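Local coordinates for radical SAM domain protein (Methanothrix thermoacetophila, PDB 6Y1X) that probably acts as NifB, the radical SAM carbide synthase that carries [4Fe-4S] clusters and helps mature the nitrogenase iron-molybdenum cofactor, at residues Pro38-Lys43 against Asn160-Leu165; Asp178-Lys183 against Ala193-Asp198; Thr218-Gly223 against Lys227-Ile232; Phe242-Met247 against Asp271-Ile276. All coordinates share one frame; numbering follows the deposited sequence. Where two conformers were deposited one is given.

How the contacts relate
Contacts 1, 3 and 4 share one parallel sheet, whereas contact 2 lies apart, its centre about 24 Å from that of contact 1. Strand 213-220 of contact 3 runs between strand 160-164 of contact 1 and strand 243-248 of contact 4. Leu-220 N probably gives a hydrogen bond to Met-247 O at 2.6 Å, and Phe-230 CD1 packs on Leu-273 CD2 at 3.7 Å. Contact 1 holds one iron-sulfur cluster directly. Contact 2 approaches the other, which is about 8 Å from the side chain of Leu-196, and touches contact 1 through Leu-165 and Leu-197. Thr-218 (contact 3) and His-244 (contact 4) have side chains about 13 and 12 Å from a cluster.

Contact 1 (Pro38-Lys43 against Asn160-Leu165); sequences PCFSEK and NITVTL. With SF4 (iron/sulfur cluster), chain C.
Phe-40 turns one ring face to the amide of Asn-160, whose ND2 stands 3.5 Å above the ring plane, over the centre. The planes are 80° apart, so the amide stands nearly upright on the ring, its ND2 corner foremost, and is not stacked; the side chains run past each other in opposite directions. ND2 also gives a hydrogen bond to the carbonyl O of Arg-33, which helps fix the amide there. At the ring edge, Phe-40 CZ comes to 4.3 Å from the carbonyl O of Ile-161. Strand 160-164 is the fourth strand of the six-stranded parallel sheet of the radical SAM partial barrel, and segment 38-43 brings Cys-39 to the cluster beside it. Cys-39 SG binds an iron atom, FE2, of the cluster at 2.3 Å; His-52, Glu-75 and Cys-138 also bind it. Its sulfide S3 has Phe-40 CE1 at 3.8 Å and Thr-162 OG1 at 3.4 Å, the hydroxyl being hydrogen-bonded to Lys-215 NZ. Phe-40 CG lies anti to the carbonyl carbon (chi1 -69°), a turn that brings the ring face to Asn-160 ND2 and CE1 near S3. With an alanine here, the Asn-160 amide would probably lose the face it rests on and a gap would open beside S3.

Contact 2 (Asp178-Lys183 against Ala193-Asp198); sequences DYVIYK and AKILLD
Asp-178 OD1 is gripped by salt bridges from both Lys-64 and Lys-254, with OD2 hydrogen-bonded to Tyr-253 OH, and this anchored carboxylate stands two residues ahead of Val-180, where the packing on Leu-196 begins. From there the contact is wholly apolar. Val-180 divides its two methyls between neighbouring helix residues: CG1 rests 4.1 Å from Leu-196 CB, while CG2, placed between the backbone N and the carbonyl carbon, faces Ile-195 CG2 at 4.4 Å. The same Ile-195 methyl is 4.1 Å from Tyr-182 CD2, approaching the ring obliquely, so that it fits between valine and tyrosine. With chi1 at -176° the ring of Tyr-182 turns away from its backbone N and runs along the helix flank. One face of this ring carries Lys-183 CG, 3.7 Å above its centre. Leu-144 extends the apolar patch by touching Tyr-182, Ile-195 and Leu-196. The axes of strand 179-182 and helix 193-198 come within 8.6 Å, at 60° between their directions. The contact seats a small antiparallel sheet on the helix that follows its hairpin; a neighbouring strand of that sheet, 61-63, bears Cys-63 of the CX3CX2C motif that marks radical SAM enzymes.

Contact 3 (Thr218-Gly223 against Lys227-Ile232); sequences TVLIPG and KHVFDI
Val-229 and Ile-232, three residues apart in segment 227-232, are the ones that reach strand 218-220. Just before them, His-228 turns elsewhere, its NE2 hydrogen-bonded to the backbone N of Val-168, while its carbonyl O receives the N of Ile-232 at 3.1 Å. Val-229 then points toward the strand with both methyls engaged. CG2, anti to the backbone N, lies 4.0 Å from Thr-218 CG2, and the two side chains meet at a slant. CG1 sits between the backbone N and the carbonyl carbon (chi1 65°), and from there it meets Leu-220 CD1 at 4.3 Å, a leucine whose end bends in toward the helix. Strand 213-220, helix 229-239 and strand 243-248 form a beta-alpha-beta unit of the radical SAM partial barrel, and the valine packs between helix and sheet near the start of its helical arm. Phe-230 faces the neighbouring helix 263-273 instead, and Asp-231 OD1 makes a salt bridge to Arg-234. Ile-232 comes back to the strand tip to tip with Thr-218: its CD1 is 3.9 Å from Thr-218 CG2, and its CG2 is likewise 3.9 Å from Thr-218 OG1. That buried hydroxyl lies against a methyl on this side, but its polar needs are met by two hydrogen bonds, one with His-244 NE2 and one with the carbonyl O of Leu-165.

Contact 4 (Phe242-Met247 against Asp271-Ile276); sequences FIHNVM and DELSKI
Van der Waals contact between Val-246 and Leu-273 carries this small interface, which buries about 81 Å² in all. Val-246 CG2 and Leu-273 CD1 meet at 3.6 Å, with the two side chains crossing at about a right angle. Leu-273 reaches the strand because its CG is anti to the carbonyl carbon (chi1 -64°) and the chain beyond is extended (chi2 177°), which sends CD1 outward from the helix. Contacts to a ring come next. The same CD1 stands 4.3 Å from His-244 CE1 and meets that ring obliquely, while within the strand Val-246 CG2 lies 3.7 Å above the imidazole plane, displaced toward its rim; valine methyl and leucine methyl thus both border the histidine. Polar interactions hold the imidazole rather than the interface: with NE2 engaged by Thr-218 and ND1 in a weak hydrogen bond with Gln-279 NE2, the rotation of the ring is probably fixed from both nitrogens. On the helical side, the N of Ile-276 bonds to the carbonyl O of Leu-273 at 3.0 Å. Leu-273 also touches Val-229, and thereby ties helix 263-273 to helix 229-239 over strand 243-248, the last strand of the parallel sheet in the radical SAM partial barrel.

Contact 1 (Pro38-Lys43 against Asn160-Leu165)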
loop_
_atom_site.group_PDB
_atom_site.type_symbol
_atom_site.label_atom_id
_atom_site.label_comp_id
_atom_site.label_asym_id
_atom_site.label_seq_id
_atom_site.Cartn_x
_atom_site.Cartn_y
_atom_site.Cartn_z
ATOM N N PRO A 38 -5.416 -13.257 0.737
ATOM C CA PRO A 38 -4.128 -13.811 1.193
ATOM C C PRO A 38 -3.287 -12.841 2.000
ATOM O O PRO A 38 -2.482 -13.283 2.829
ATOM C CB PRO A 38 -3.425 -14.209 -0.114
ATOM C CG PRO A 38 -4.448 -14.099 -1.199
ATOM C CD PRO A 38 -5.515 -13.172 -0.730
ATOM N N CYS A 39 -3.451 -11.535 1.797
ATOM C CA CYS A 39 -2.642 -10.548 2.497
ATOM C C CYS A 39 -3.248 -10.110 3.822
ATOM O O CYS A 39 -2.573 -9.420 4.595
ATOM C CB CYS A 39 -2.418 -9.322 1.603
ATOM S SG CYS A 39 -1.884 -9.733 -0.076
ATOM N N PHE A 40 -4.485 -10.508 4.116
ATOM C CA PHE A 40 -5.138 -10.140 5.361
ATOM C C PHE A 40 -5.415 -11.331 6.267
ATOM O O PHE A 40 -5.894 -11.137 7.389
ATOM C CB PHE A 40 -6.451 -9.394 5.080
ATOM C CG PHE A 40 -6.254 -8.023 4.486
ATOM C CD1 PHE A 40 -5.828 -7.872 3.174
ATOM C CD2 PHE A 40 -6.489 -6.888 5.241
ATOM C CE1 PHE A 40 -5.645 -6.615 2.627
ATOM C CE2 PHE A 40 -6.310 -5.626 4.700
ATOM C CZ PHE A 40 -5.888 -5.491 3.391
ATOM N N SER A 41 -5.145 -12.551 5.807
ATOM C CA SER A 41 -5.360 -13.750 6.603
ATOM C C SER A 41 -4.191 -14.696 6.374
ATOM O O SER A 41 -3.804 -14.941 5.227
ATOM C CB SER A 41 -6.683 -14.432 6.233
ATOM O OG SER A 41 -6.878 -15.616 6.983
ATOM N N GLU A 42 -3.624 -15.210 7.468
ATOM C CA GLU A 42 -2.554 -16.198 7.361
ATOM C C GLU A 42 -3.033 -17.462 6.656
ATOM O O GLU A 42 -2.307 -18.039 5.837
ATOM C CB GLU A 42 -1.996 -16.521 8.746
ATOM C CG GLU A 42 -0.481 -16.658 8.772
ATOM C CD GLU A 42 0.104 -16.488 10.162
ATOM O OE1 GLU A 42 1.210 -17.011 10.412
ATOM O OE2 GLU A 42 -0.540 -15.827 11.005
ATOM N N LYS A 43 -4.249 -17.915 6.972
ATOM C CA LYS A 43 -4.791 -19.104 6.322
ATOM C C LYS A 43 -5.013 -18.871 4.833
ATOM O O LYS A 43 -4.772 -19.767 4.016
ATOM C CB LYS A 43 -6.096 -19.526 6.999
ATOM C CG LYS A 43 -5.948 -19.896 8.467
ATOM N N ASN A 160 -10.760 -3.353 0.568
ATOM C CA ASN A 160 -9.503 -3.555 1.271
ATOM C C ASN A 160 -8.521 -2.527 0.744
ATOM O O ASN A 160 -8.394 -2.356 -0.471
ATOM C CB ASN A 160 -8.957 -4.972 1.062
ATOM C CG ASN A 160 -9.849 -6.042 1.660
ATOM O OD1 ASN A 160 -10.977 -6.256 1.210
ATOM N ND2 ASN A 160 -9.342 -6.730 2.676
ATOM N N ILE A 161 -7.806 -1.872 1.653
ATOM C CA ILE A 161 -6.910 -0.777 1.300
ATOM C C ILE A 161 -5.611 -0.946 2.068
ATOM O O ILE A 161 -5.626 -1.175 3.281
ATOM C CB ILE A 161 -7.531 0.602 1.602
ATOM C CG1 ILE A 161 -8.749 0.851 0.709
ATOM C CG2 ILE A 161 -6.503 1.707 1.402
ATOM C CD1 ILE A 161 -9.497 2.118 1.051
ATOM N N THR A 162 -4.491 -0.863 1.363
ATOM C CA THR A 162 -3.188 -0.845 2.002
ATOM C C THR A 162 -2.620 0.560 1.898
ATOM O O THR A 162 -2.556 1.130 0.805
ATOM C CB THR A 162 -2.240 -1.843 1.335
ATOM O OG1 THR A 162 -2.624 -3.175 1.683
ATOM C CG2 THR A 162 -0.805 -1.607 1.802
ATOM N N VAL A 163 -2.205 1.115 3.029
ATOM C CA VAL A 163 -1.542 2.409 3.063
ATOM C C VAL A 163 -0.131 2.165 3.564
ATOM O O VAL A 163 0.055 1.494 4.584
ATOM C CB VAL A 163 -2.284 3.411 3.969
ATOM C CG1 VAL A 163 -1.557 4.745 3.998
ATOM C CG2 VAL A 163 -3.734 3.567 3.530
ATOM N N THR A 164 0.857 2.725 2.881
ATOM C CA THR A 164 2.227 2.658 3.373
ATOM C C THR A 164 2.483 3.881 4.242
ATOM O O THR A 164 2.498 5.015 3.751
ATOM C CB THR A 164 3.229 2.552 2.228
ATOM O OG1 THR A 164 3.044 1.294 1.568
ATOM C CG2 THR A 164 4.662 2.600 2.773
ATOM N N LEU A 165 2.682 3.646 5.534
ATOM C CA LEU A 165 2.836 4.700 6.528
ATOM C C LEU A 165 4.170 4.468 7.221
ATOM O O LEU A 165 4.312 3.522 8.003
ATOM C CB LEU A 165 1.680 4.696 7.526
ATOM C CG LEU A 165 1.667 5.780 8.602
ATOM C CD1 LEU A 165 1.595 7.155 7.970
ATOM C CD2 LEU A 165 0.491 5.564 9.528
HETATM FE FE1 SF4 C . -1.297 -5.233 -1.320
HETATM FE FE2 SF4 C . -2.188 -7.804 -1.293
HETATM FE FE3 SF4 C . -1.821 -6.487 -3.645
HETATM FE FE4 SF4 C . -3.902 -5.784 -1.984
HETATM S S1 SF4 C . -3.634 -7.788 -3.083
HETATM S S2 SF4 C . -2.480 -4.353 -3.087
HETATM S S3 SF4 C . -2.915 -6.097 0.069
HETATM S S4 SF4 C . -0.180 -7.070 -2.142
#

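Contact 2 (Asp178-Lys183 against Ala193-Asp198)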
loop_
_atom_site.group_PDB
_atom_site.type_symbol
_atom_site.label_atom_id
_atom_site.label_comp_id
_atom_site.label_asym_id
_atom_site.label_seq_id
_atom_site.Cartn_x
_atom_site.Cartn_y
_atom_site.Cartn_z
ATOM N N ASP A 178 11.744 12.693 -0.702
ATOM C CA ASP A 178 12.332 13.838 -1.390
ATOM C C ASP A 178 11.302 14.938 -1.594
ATOM O O ASP A 178 11.594 16.120 -1.381
ATOM C CB ASP A 178 12.884 13.419 -2.756
ATOM C CG ASP A 178 14.269 12.831 -2.684
ATOM O OD1 ASP A 178 14.869 12.800 -1.592
ATOM O OD2 ASP A 178 14.761 12.400 -3.745
ATOM N N TYR A 179 10.094 14.572 -2.012
ATOM C CA TYR A 179 9.070 15.556 -2.325
ATOM C C TYR A 179 7.725 14.856 -2.382
ATOM O O TYR A 179 7.642 13.630 -2.471
ATOM C CB TYR A 179 9.365 16.281 -3.650
ATOM C CG TYR A 179 9.369 15.404 -4.886
ATOM C CD1 TYR A 179 8.180 14.970 -5.466
ATOM C CD2 TYR A 179 10.562 15.014 -5.477
ATOM C CE1 TYR A 179 8.185 14.172 -6.592
ATOM C CE2 TYR A 179 10.573 14.221 -6.607
ATOM C CZ TYR A 179 9.382 13.801 -7.159
ATOM O OH TYR A 179 9.389 13.002 -8.284
ATOM N N VAL A 180 6.670 15.665 -2.351
ATOM C CA VAL A 180 5.318 15.221 -2.655
ATOM C C VAL A 180 4.728 16.215 -3.640
ATOM O O VAL A 180 5.061 17.406 -3.627
ATOM C CB VAL A 180 4.419 15.098 -1.399
ATOM C CG1 VAL A 180 5.096 14.261 -0.314
ATOM C CG2 VAL A 180 4.053 16.461 -0.858
ATOM N N ILE A 181 3.876 15.708 -4.525
ATOM C CA ILE A 181 3.146 16.524 -5.490
ATOM C C ILE A 181 1.681 16.451 -5.096
ATOM O O ILE A 181 1.066 15.380 -5.160
ATOM C CB ILE A 181 3.356 16.043 -6.933
ATOM C CG1 ILE A 181 4.844 15.972 -7.269
ATOM C CG2 ILE A 181 2.627 16.959 -7.909
ATOM C CD1 ILE A 181 5.136 15.196 -8.536
ATOM N N TYR A 182 1.116 17.579 -4.672
ATOM C CA TYR A 182 -0.262 17.593 -4.204
ATOM C C TYR A 182 -0.970 18.798 -4.792
ATOM O O TYR A 182 -0.538 19.933 -4.572
ATOM C CB TYR A 182 -0.317 17.634 -2.674
ATOM C CG TYR A 182 -1.718 17.562 -2.129
ATOM C CD1 TYR A 182 -2.511 16.447 -2.365
ATOM C CD2 TYR A 182 -2.254 18.604 -1.382
ATOM C CE1 TYR A 182 -3.799 16.369 -1.878
ATOM C CE2 TYR A 182 -3.539 18.533 -0.889
ATOM C CZ TYR A 182 -4.307 17.412 -1.139
ATOM O OH TYR A 182 -5.590 17.331 -0.653
ATOM N N LYS A 183 -2.078 18.545 -5.494
ATOM C CA LYS A 183 -2.916 19.581 -6.097
ATOM C C LYS A 183 -2.094 20.575 -6.914
ATOM O O LYS A 183 -2.233 21.793 -6.788
ATOM C CB LYS A 183 -3.764 20.296 -5.046
ATOM C CG LYS A 183 -4.764 19.380 -4.363
ATOM C CD LYS A 183 -5.819 20.173 -3.620
ATOM C CE LYS A 183 -6.842 19.253 -2.979
ATOM N NZ LYS A 183 -8.074 19.993 -2.601
ATOM N N ALA A 193 6.469 16.595 4.152
ATOM C CA ALA A 193 6.190 15.519 5.101
ATOM C C ALA A 193 4.906 15.773 5.882
ATOM O O ALA A 193 4.154 14.834 6.171
ATOM C CB ALA A 193 7.369 15.336 6.053
ATOM N N LYS A 194 4.656 17.028 6.267
ATOM C CA LYS A 194 3.433 17.347 7.002
ATOM C C LYS A 194 2.204 17.196 6.118
ATOM O O LYS A 194 1.152 16.743 6.583
ATOM C CB LYS A 194 3.506 18.763 7.572
ATOM C CG LYS A 194 4.482 18.939 8.725
ATOM C CD LYS A 194 4.536 20.395 9.157
ATOM C CE LYS A 194 4.715 20.537 10.656
ATOM N NZ LYS A 194 3.539 19.998 11.394
ATOM N N ILE A 195 2.307 17.587 4.846
ATOM C CA ILE A 195 1.170 17.427 3.948
ATOM C C ILE A 195 0.865 15.951 3.758
ATOM O O ILE A 195 -0.297 15.528 3.807
ATOM C CB ILE A 195 1.447 18.114 2.599
ATOM C CG1 ILE A 195 1.371 19.639 2.738
ATOM C CG2 ILE A 195 0.493 17.589 1.522
ATOM C CD1 ILE A 195 2.019 20.381 1.587
ATOM N N LEU A 196 1.908 15.142 3.568
ATOM C CA LEU A 196 1.706 13.716 3.371
ATOM C C LEU A 196 1.067 13.080 4.596
ATOM O O LEU A 196 0.045 12.395 4.488
ATOM C CB LEU A 196 3.041 13.036 3.056
ATOM C CG LEU A 196 3.004 11.511 2.912
ATOM C CD1 LEU A 196 2.115 11.086 1.751
ATOM C CD2 LEU A 196 4.407 10.943 2.753
ATOM N N LEU A 197 1.629 13.344 5.784
ATOM C CA LEU A 197 1.135 12.679 6.988
ATOM C C LEU A 197 -0.303 13.060 7.314
ATOM O O LEU A 197 -1.107 12.203 7.700
ATOM C CB LEU A 197 2.033 13.037 8.171
ATOM C CG LEU A 197 1.592 12.510 9.538
ATOM C CD1 LEU A 197 1.452 10.994 9.510
ATOM C CD2 LEU A 197 2.526 12.970 10.645
ATOM N N ASP A 198 -0.634 14.345 7.215
ATOM C CA ASP A 198 -2.005 14.765 7.481
ATOM C C ASP A 198 -2.996 14.068 6.553
ATOM O O ASP A 198 -4.084 13.666 6.984
ATOM C CB ASP A 198 -2.109 16.285 7.418
ATOM C CG ASP A 198 -1.556 16.947 8.681
ATOM O OD1 ASP A 198 -0.319 17.059 8.814
ATOM O OD2 ASP A 198 -2.357 17.323 9.563
#

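Contact 3 (Thr218-Gly223 against Lys227-Ile232)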
loop_
_atom_site.group_PDB
_atom_site.type_symbol
_atom_site.label_atom_id
_atom_site.label_comp_id
_atom_site.label_asym_id
_atom_site.label_seq_id
_atom_site.Cartn_x
_atom_site.Cartn_y
_atom_site.Cartn_z
ATOM N N THR A 218 4.782 -0.686 6.776
ATOM C CA THR A 218 5.849 0.196 7.233
ATOM C C THR A 218 7.178 -0.378 6.779
ATOM O O THR A 218 7.474 -1.547 7.053
ATOM C CB THR A 218 5.855 0.361 8.758
ATOM O OG1 THR A 218 4.622 0.948 9.189
ATOM C CG2 THR A 218 7.026 1.241 9.205
ATOM N N VAL A 219 7.960 0.432 6.068
ATOM C CA VAL A 219 9.309 0.039 5.674
ATOM C C VAL A 219 10.205 0.298 6.874
ATOM O O VAL A 219 10.279 1.427 7.369
ATOM C CB VAL A 219 9.792 0.816 4.439
ATOM C CG1 VAL A 219 11.175 0.339 4.016
ATOM C CG2 VAL A 219 8.811 0.652 3.297
ATOM N N LEU A 220 10.872 -0.747 7.351
ATOM C CA LEU A 220 11.740 -0.626 8.515
ATOM C C LEU A 220 13.104 -0.125 8.063
ATOM O O LEU A 220 13.873 -0.868 7.450
ATOM C CB LEU A 220 11.832 -1.973 9.225
ATOM C CG LEU A 220 12.505 -1.993 10.593
ATOM C CD1 LEU A 220 11.708 -1.170 11.593
ATOM C CD2 LEU A 220 12.632 -3.436 11.052
ATOM N N ILE A 221 13.417 1.120 8.400
ATOM C CA ILE A 221 14.623 1.789 7.917
ATOM C C ILE A 221 15.552 2.004 9.103
ATOM O O ILE A 221 15.312 2.905 9.918
ATOM C CB ILE A 221 14.286 3.118 7.224
ATOM C CG1 ILE A 221 13.254 2.894 6.113
ATOM C CG2 ILE A 221 15.548 3.757 6.669
ATOM C CD1 ILE A 221 12.485 4.170 5.711
ATOM N N PRO A 222 16.604 1.203 9.249
ATOM C CA PRO A 222 17.468 1.322 10.430
ATOM C C PRO A 222 18.054 2.718 10.553
ATOM O O PRO A 222 18.505 3.312 9.571
ATOM C CB PRO A 222 18.555 0.274 10.174
ATOM C CG PRO A 222 17.868 -0.755 9.347
ATOM C CD PRO A 222 16.958 0.031 8.433
ATOM N N GLY A 223 17.992 3.258 11.769
ATOM C CA GLY A 223 18.495 4.581 12.048
ATOM C C GLY A 223 17.544 5.715 11.741
ATOM O O GLY A 223 17.851 6.863 12.086
ATOM N N LYS A 227 12.926 2.597 15.628
ATOM C CA LYS A 227 12.211 2.620 16.900
ATOM C C LYS A 227 10.924 3.429 16.841
ATOM O O LYS A 227 10.035 3.209 17.669
ATOM C CB LYS A 227 13.109 3.137 18.039
ATOM C CG LYS A 227 13.726 4.521 17.880
ATOM C CD LYS A 227 14.663 4.802 19.063
ATOM C CE LYS A 227 14.933 6.279 19.291
ATOM N NZ LYS A 227 14.725 7.123 18.085
ATOM N N HIS A 228 10.794 4.334 15.871
ATOM C CA HIS A 228 9.549 5.072 15.694
ATOM C C HIS A 228 8.390 4.160 15.306
ATOM O O HIS A 228 7.226 4.528 15.500
ATOM C CB HIS A 228 9.748 6.161 14.636
ATOM C CG HIS A 228 8.542 7.018 14.397
ATOM N ND1 HIS A 228 7.919 7.725 15.403
ATOM C CD2 HIS A 228 7.871 7.314 13.258
ATOM C CE1 HIS A 228 6.903 8.401 14.899
ATOM N NE2 HIS A 228 6.854 8.171 13.599
ATOM N N VAL A 229 8.680 2.974 14.772
ATOM C CA VAL A 229 7.619 2.064 14.343
ATOM C C VAL A 229 6.692 1.712 15.501
ATOM O O VAL A 229 5.511 1.422 15.288
ATOM C CB VAL A 229 8.221 0.802 13.681
ATOM C CG1 VAL A 229 9.013 -0.022 14.677
ATOM C CG2 VAL A 229 7.134 -0.032 13.012
ATOM N N PHE A 230 7.199 1.734 16.738
ATOM C CA PHE A 230 6.330 1.536 17.897
ATOM C C PHE A 230 5.258 2.621 17.973
ATOM O O PHE A 230 4.082 2.328 18.229
ATOM C CB PHE A 230 7.157 1.506 19.180
ATOM C CG PHE A 230 7.952 0.245 19.355
ATOM C CD1 PHE A 230 7.422 -0.844 20.026
ATOM C CD2 PHE A 230 9.251 0.163 18.872
ATOM C CE1 PHE A 230 8.160 -2.007 20.187
ATOM C CE2 PHE A 230 9.998 -0.995 19.031
ATOM C CZ PHE A 230 9.452 -2.080 19.690
ATOM N N ASP A 231 5.645 3.880 17.747
ATOM C CA ASP A 231 4.670 4.968 17.724
ATOM C C ASP A 231 3.682 4.795 16.573
ATOM O O ASP A 231 2.495 5.118 16.706
ATOM C CB ASP A 231 5.390 6.310 17.589
ATOM C CG ASP A 231 6.038 6.768 18.880
ATOM O OD1 ASP A 231 5.612 6.331 19.972
ATOM O OD2 ASP A 231 6.999 7.561 18.793
ATOM N N ILE A 232 4.160 4.321 15.421
ATOM C CA ILE A 232 3.262 4.069 14.293
ATOM C C ILE A 232 2.213 3.033 14.672
ATOM O O ILE A 232 1.014 3.219 14.428
ATOM C CB ILE A 232 4.051 3.626 13.049
ATOM C CG1 ILE A 232 5.027 4.712 12.597
ATOM C CG2 ILE A 232 3.093 3.214 11.917
ATOM C CD1 ILE A 232 5.961 4.233 11.503
#

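Contact 4 (Phe242-Met247 against Asp271-Ile276)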
loop_
_atom_site.group_PDB
_atom_site.type_symbol
_atom_site.label_atom_id
_atom_site.label_comp_id
_atom_site.label_asym_id
_atom_site.label_seq_id
_atom_site.Cartn_x
_atom_site.Cartn_y
_atom_site.Cartn_z
ATOM N N PHE A 242 -6.591 -2.694 10.654
ATOM C CA PHE A 242 -6.810 -4.100 10.958
ATOM C C PHE A 242 -5.505 -4.864 11.139
ATOM O O PHE A 242 -5.393 -5.684 12.055
ATOM C CB PHE A 242 -7.637 -4.751 9.848
ATOM C CG PHE A 242 -7.787 -6.234 10.003
ATOM C CD1 PHE A 242 -8.608 -6.765 10.982
ATOM C CD2 PHE A 242 -7.088 -7.097 9.178
ATOM C CE1 PHE A 242 -8.734 -8.134 11.127
ATOM C CE2 PHE A 242 -7.212 -8.466 9.319
ATOM C CZ PHE A 242 -8.034 -8.984 10.294
ATOM N N ILE A 243 -4.500 -4.602 10.305
ATOM C CA ILE A 243 -3.271 -5.386 10.347
ATOM C C ILE A 243 -2.101 -4.506 9.928
ATOM O O ILE A 243 -2.253 -3.567 9.146
ATOM C CB ILE A 243 -3.398 -6.654 9.467
ATOM C CG1 ILE A 243 -2.234 -7.620 9.705
ATOM C CG2 ILE A 243 -3.547 -6.290 7.997
ATOM C CD1 ILE A 243 -2.418 -8.964 9.040
ATOM N N HIS A 244 -0.918 -4.840 10.438
ATOM C CA HIS A 244 0.296 -4.060 10.236
ATOM C C HIS A 244 1.347 -4.960 9.608
ATOM O O HIS A 244 1.604 -6.061 10.108
ATOM C CB HIS A 244 0.803 -3.525 11.574
ATOM C CG HIS A 244 1.883 -2.494 11.459
ATOM N ND1 HIS A 244 2.699 -2.164 12.518
ATOM C CD2 HIS A 244 2.257 -1.696 10.432
ATOM C CE1 HIS A 244 3.544 -1.219 12.143
ATOM N NE2 HIS A 244 3.292 -0.912 10.884
ATOM N N ASN A 245 1.973 -4.485 8.536
ATOM C CA ASN A 245 2.973 -5.263 7.809
ATOM C C ASN A 245 4.290 -4.496 7.840
ATOM O O ASN A 245 4.480 -3.540 7.081
ATOM C CB ASN A 245 2.504 -5.523 6.382
ATOM C CG ASN A 245 3.560 -6.201 5.533
ATOM O OD1 ASN A 245 4.399 -6.940 6.042
ATOM N ND2 ASN A 245 3.526 -5.943 4.230
ATOM N N VAL A 246 5.206 -4.923 8.698
ATOM C CA VAL A 246 6.519 -4.299 8.791
ATOM C C VAL A 246 7.465 -4.989 7.821
ATOM O O VAL A 246 7.704 -6.197 7.924
ATOM C CB VAL A 246 7.053 -4.353 10.229
ATOM C CG1 VAL A 246 8.394 -3.649 10.317
ATOM C CG2 VAL A 246 6.047 -3.705 11.169
ATOM N N MET A 247 7.989 -4.226 6.869
ATOM C CA MET A 247 8.826 -4.734 5.798
ATOM C C MET A 247 10.250 -4.234 5.967
ATOM O O MET A 247 10.453 -3.033 6.190
ATOM C CB MET A 247 8.284 -4.294 4.433
ATOM C CG MET A 247 6.790 -4.489 4.254
ATOM S SD MET A 247 6.204 -3.805 2.687
ATOM C CE MET A 247 6.559 -2.073 2.917
ATOM N N ASP A 271 7.514 -9.343 16.712
ATOM C CA ASP A 271 6.975 -10.007 17.897
ATOM C C ASP A 271 6.527 -9.000 18.947
ATOM O O ASP A 271 5.464 -9.163 19.559
ATOM C CB ASP A 271 8.016 -10.960 18.477
ATOM C CG ASP A 271 8.193 -12.194 17.629
ATOM O OD1 ASP A 271 7.385 -12.376 16.690
ATOM O OD2 ASP A 271 9.132 -12.975 17.892
ATOM N N GLU A 272 7.315 -7.945 19.159
ATOM C CA GLU A 272 6.928 -6.915 20.115
ATOM C C GLU A 272 5.732 -6.119 19.609
ATOM O O GLU A 272 4.836 -5.771 20.388
ATOM C CB GLU A 272 8.110 -5.982 20.388
ATOM C CG GLU A 272 9.147 -6.533 21.344
ATOM C CD GLU A 272 8.998 -5.958 22.746
ATOM O OE1 GLU A 272 7.989 -5.266 23.003
ATOM O OE2 GLU A 272 9.891 -6.189 23.586
ATOM N N LEU A 273 5.702 -5.807 18.310
ATOM C CA LEU A 273 4.592 -5.032 17.770
ATOM C C LEU A 273 3.297 -5.834 17.747
ATOM O O LEU A 273 2.217 -5.235 17.688
ATOM C CB LEU A 273 4.922 -4.530 16.362
ATOM C CG LEU A 273 6.089 -3.554 16.207
ATOM C CD1 LEU A 273 6.293 -3.238 14.746
ATOM C CD2 LEU A 273 5.856 -2.270 17.002
ATOM N N SER A 274 3.380 -7.168 17.788
ATOM C CA SER A 274 2.168 -7.981 17.797
ATOM C C SER A 274 1.358 -7.767 19.070
ATOM O O SER A 274 0.144 -8.002 19.080
ATOM C CB SER A 274 2.520 -9.459 17.647
ATOM O OG SER A 274 3.277 -9.903 18.759
ATOM N N LYS A 275 2.006 -7.329 20.153
ATOM C CA LYS A 275 1.271 -7.046 21.383
ATOM C C LYS A 275 0.466 -5.756 21.280
ATOM O O LYS A 275 -0.398 -5.508 22.127
ATOM C CB LYS A 275 2.230 -6.984 22.572
ATOM C CG LYS A 275 3.172 -8.169 22.672
ATOM C CD LYS A 275 4.293 -7.907 23.669
ATOM C CE LYS A 275 5.246 -9.097 23.758
ATOM N NZ LYS A 275 6.458 -8.798 24.578
ATOM N N ILE A 276 0.749 -4.927 20.284
ATOM C CA ILE A 276 -0.004 -3.708 20.022
ATOM C C ILE A 276 -1.074 -3.934 18.962
ATOM O O ILE A 276 -2.239 -3.587 19.156
ATOM C CB ILE A 276 0.953 -2.569 19.606
ATOM C CG1 ILE A 276 2.040 -2.361 20.661
ATOM C CG2 ILE A 276 0.170 -1.289 19.351
ATOM C CD1 ILE A 276 3.153 -1.441 20.208
#